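Local coordinates for periplasmic binding protein (Veillonella parvula, PDB 4N01) that probably captures a solute in the periplasm, as a two-lobed binding protein serving an uptake transporter, at residues A90-E93 / E94-P98. Residues are numbered along the deposited sequence; the frame is centred on the assembly and turned at random. Where two conformers were deposited one is given.
Sequences AFKE and EEIYP
A water molecule joins Lys-92 to Ile-96, accepting one hydrogen bond from the ammonium NZ of Lys-92 (3.1 Å) and another from the backbone N of Ile-96 (3.0 Å). The bridge links residues i and i+4 of the loop that leaves strand 86-90 and runs to helix 101-104. Lys-92 reaches the water because its chain is extended throughout: CG stands anti to the backbone N (chi1 174°) and the methylenes continue in a zigzag alongside the turning backbone. That line passes the carbonyl of Glu-94, whose O lies 3.2 Å from Lys-92 CE and 3.5 Å from Lys-92 CG. Such contacts are carbon against oxygen, whereas the ammonium carries on to the water. Ile-96 meets the aliphatic part of the lysine at an angle, with its CG1 3.9 Å from Lys-92 CE and its CD1 4.1 Å from Lys-92 CD. Tyr-104 of helix 101-104 touches both side chains, as does Gln-71 of helix 71-79, whose OE1 also accepts from the backbone N atoms of Glu-93 and Glu-94 and so probably steadies the chain here. Glu-93 and Glu-94 diverge: the carboxylate oxygens Glu-93 OE1 and Glu-94 OE2 stay 5.3 Å apart. Glu-94 OE1 is hydrogen-bonded to Ser-312 OG, with a long, weak ion pair to Arg-319. Because strand 86-90 belongs to the five-stranded sheet and Ser-312 follows strand 306-309 of the four-stranded one, this bond runs between the lobes, probably beside the cleft where such proteins hold their solute. The chemistry is consistent with a loop tied down by a water bridge and a lysine chain crossing over isoleucine; Arg-319 would ease the like charge of the two acids only slightly.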
loop_
_atom_site.group_PDB
_atom_site.type_symbol
_atom_site.label_atom_id
_atom_site.label_comp_id
_atom_site.label_asym_id
_atom_site.label_seq_id
_atom_site.Cartn_x
_atom_site.Cartn_y
_atom_site.Cartn_z
ATOM N N ALA A 90 -8.189 -0.740 12.993
ATOM C CA ALA A 90 -8.272 0.709 13.132
ATOM C C ALA A 90 -7.945 1.416 11.835
ATOM O O ALA A 90 -7.360 0.832 10.914
ATOM C CB ALA A 90 -7.354 1.194 14.233
ATOM N N PHE A 91 -8.339 2.683 11.781
ATOM C CA PHE A 91 -7.953 3.592 10.714
ATOM C C PHE A 91 -8.276 3.083 9.307
ATOM O O PHE A 91 -7.408 3.055 8.432
ATOM C CB PHE A 91 -6.473 3.962 10.846
ATOM C CG PHE A 91 -6.196 5.412 10.596
ATOM C CD1 PHE A 91 -5.456 6.159 11.504
ATOM C CD2 PHE A 91 -6.682 6.035 9.455
ATOM C CE1 PHE A 91 -5.210 7.505 11.280
ATOM C CE2 PHE A 91 -6.437 7.380 9.218
ATOM C CZ PHE A 91 -5.698 8.114 10.133
ATOM N N LYS A 92 -9.528 2.688 9.090
ATOM C CA LYS A 92 -9.991 2.380 7.740
ATOM C C LYS A 92 -9.911 3.662 6.899
ATOM O O LYS A 92 -10.360 4.719 7.347
ATOM C CB LYS A 92 -11.436 1.875 7.790
ATOM C CG LYS A 92 -12.059 1.666 6.415
ATOM C CD LYS A 92 -13.470 1.090 6.528
ATOM C CE LYS A 92 -14.127 0.995 5.153
ATOM N NZ LYS A 92 -15.617 1.037 5.224
ATOM N N GLU A 93 -9.334 3.577 5.700
ATOM C CA GLU A 93 -9.141 4.765 4.847
ATOM C C GLU A 93 -10.065 4.816 3.641
ATOM O O GLU A 93 -10.350 5.889 3.110
ATOM C CB GLU A 93 -7.695 4.834 4.335
ATOM C CG GLU A 93 -6.649 5.043 5.408
ATOM C CD GLU A 93 -5.238 4.891 4.874
ATOM O OE1 GLU A 93 -4.967 5.348 3.736
ATOM O OE2 GLU A 93 -4.398 4.301 5.588
ATOM N N GLU A 94 -10.507 3.651 3.187
ATOM C CA GLU A 94 -11.316 3.551 1.973
ATOM C C GLU A 94 -12.085 2.246 2.033
ATOM O O GLU A 94 -11.885 1.467 2.969
ATOM C CB GLU A 94 -10.421 3.600 0.723
ATOM C CG GLU A 94 -9.163 2.736 0.801
ATOM C CD GLU A 94 -8.346 2.727 -0.498
ATOM O OE1 GLU A 94 -8.756 2.027 -1.456
ATOM O OE2 GLU A 94 -7.282 3.404 -0.567
ATOM N N GLU A 95 -12.961 2.004 1.052
ATOM C CA GLU A 95 -13.738 0.762 1.005
ATOM C C GLU A 95 -12.817 -0.449 1.101
ATOM O O GLU A 95 -11.786 -0.511 0.426
ATOM C CB GLU A 95 -14.567 0.669 -0.285
ATOM C CG GLU A 95 -15.443 -0.591 -0.376
ATOM C CD GLU A 95 -16.002 -0.849 -1.772
ATOM O OE1 GLU A 95 -15.347 -0.476 -2.771
ATOM O OE2 GLU A 95 -17.100 -1.440 -1.874
ATOM N N ILE A 96 -13.189 -1.402 1.949
ATOM C CA ILE A 96 -12.412 -2.628 2.114
ATOM C C ILE A 96 -12.422 -3.377 0.783
ATOM O O ILE A 96 -13.436 -3.387 0.087
ATOM C CB ILE A 96 -13.032 -3.510 3.212
ATOM C CG1 ILE A 96 -13.037 -2.740 4.537
ATOM C CG2 ILE A 96 -12.279 -4.838 3.349
ATOM C CD1 ILE A 96 -11.669 -2.248 4.957
ATOM N N TYR A 97 -11.286 -3.952 0.403
ATOM C CA TYR A 97 -11.190 -4.778 -0.800
ATOM C C TYR A 97 -12.342 -5.791 -0.778
ATOM O O TYR A 97 -12.471 -6.568 0.172
ATOM C CB TYR A 97 -9.833 -5.487 -0.778
ATOM C CG TYR A 97 -9.379 -6.073 -2.089
ATOM C CD1 TYR A 97 -9.464 -5.341 -3.269
ATOM C CD2 TYR A 97 -8.831 -7.351 -2.142
ATOM C CE1 TYR A 97 -9.032 -5.877 -4.475
ATOM C CE2 TYR A 97 -8.400 -7.893 -3.341
ATOM C CZ TYR A 97 -8.502 -7.151 -4.500
ATOM O OH TYR A 97 -8.078 -7.673 -5.699
ATOM N N PRO A 98 -13.208 -5.759 -1.801
ATOM C CA PRO A 98 -14.486 -6.489 -1.737
ATOM C C PRO A 98 -14.409 -7.978 -1.361
ATOM O O PRO A 98 -15.266 -8.418 -0.589
ATOM C CB PRO A 98 -15.081 -6.269 -3.132
ATOM C CG PRO A 98 -14.575 -4.915 -3.506
ATOM C CD PRO A 98 -13.142 -4.894 -2.994
HETATM O O HOH W 1 -15.971 -1.146 3.032
#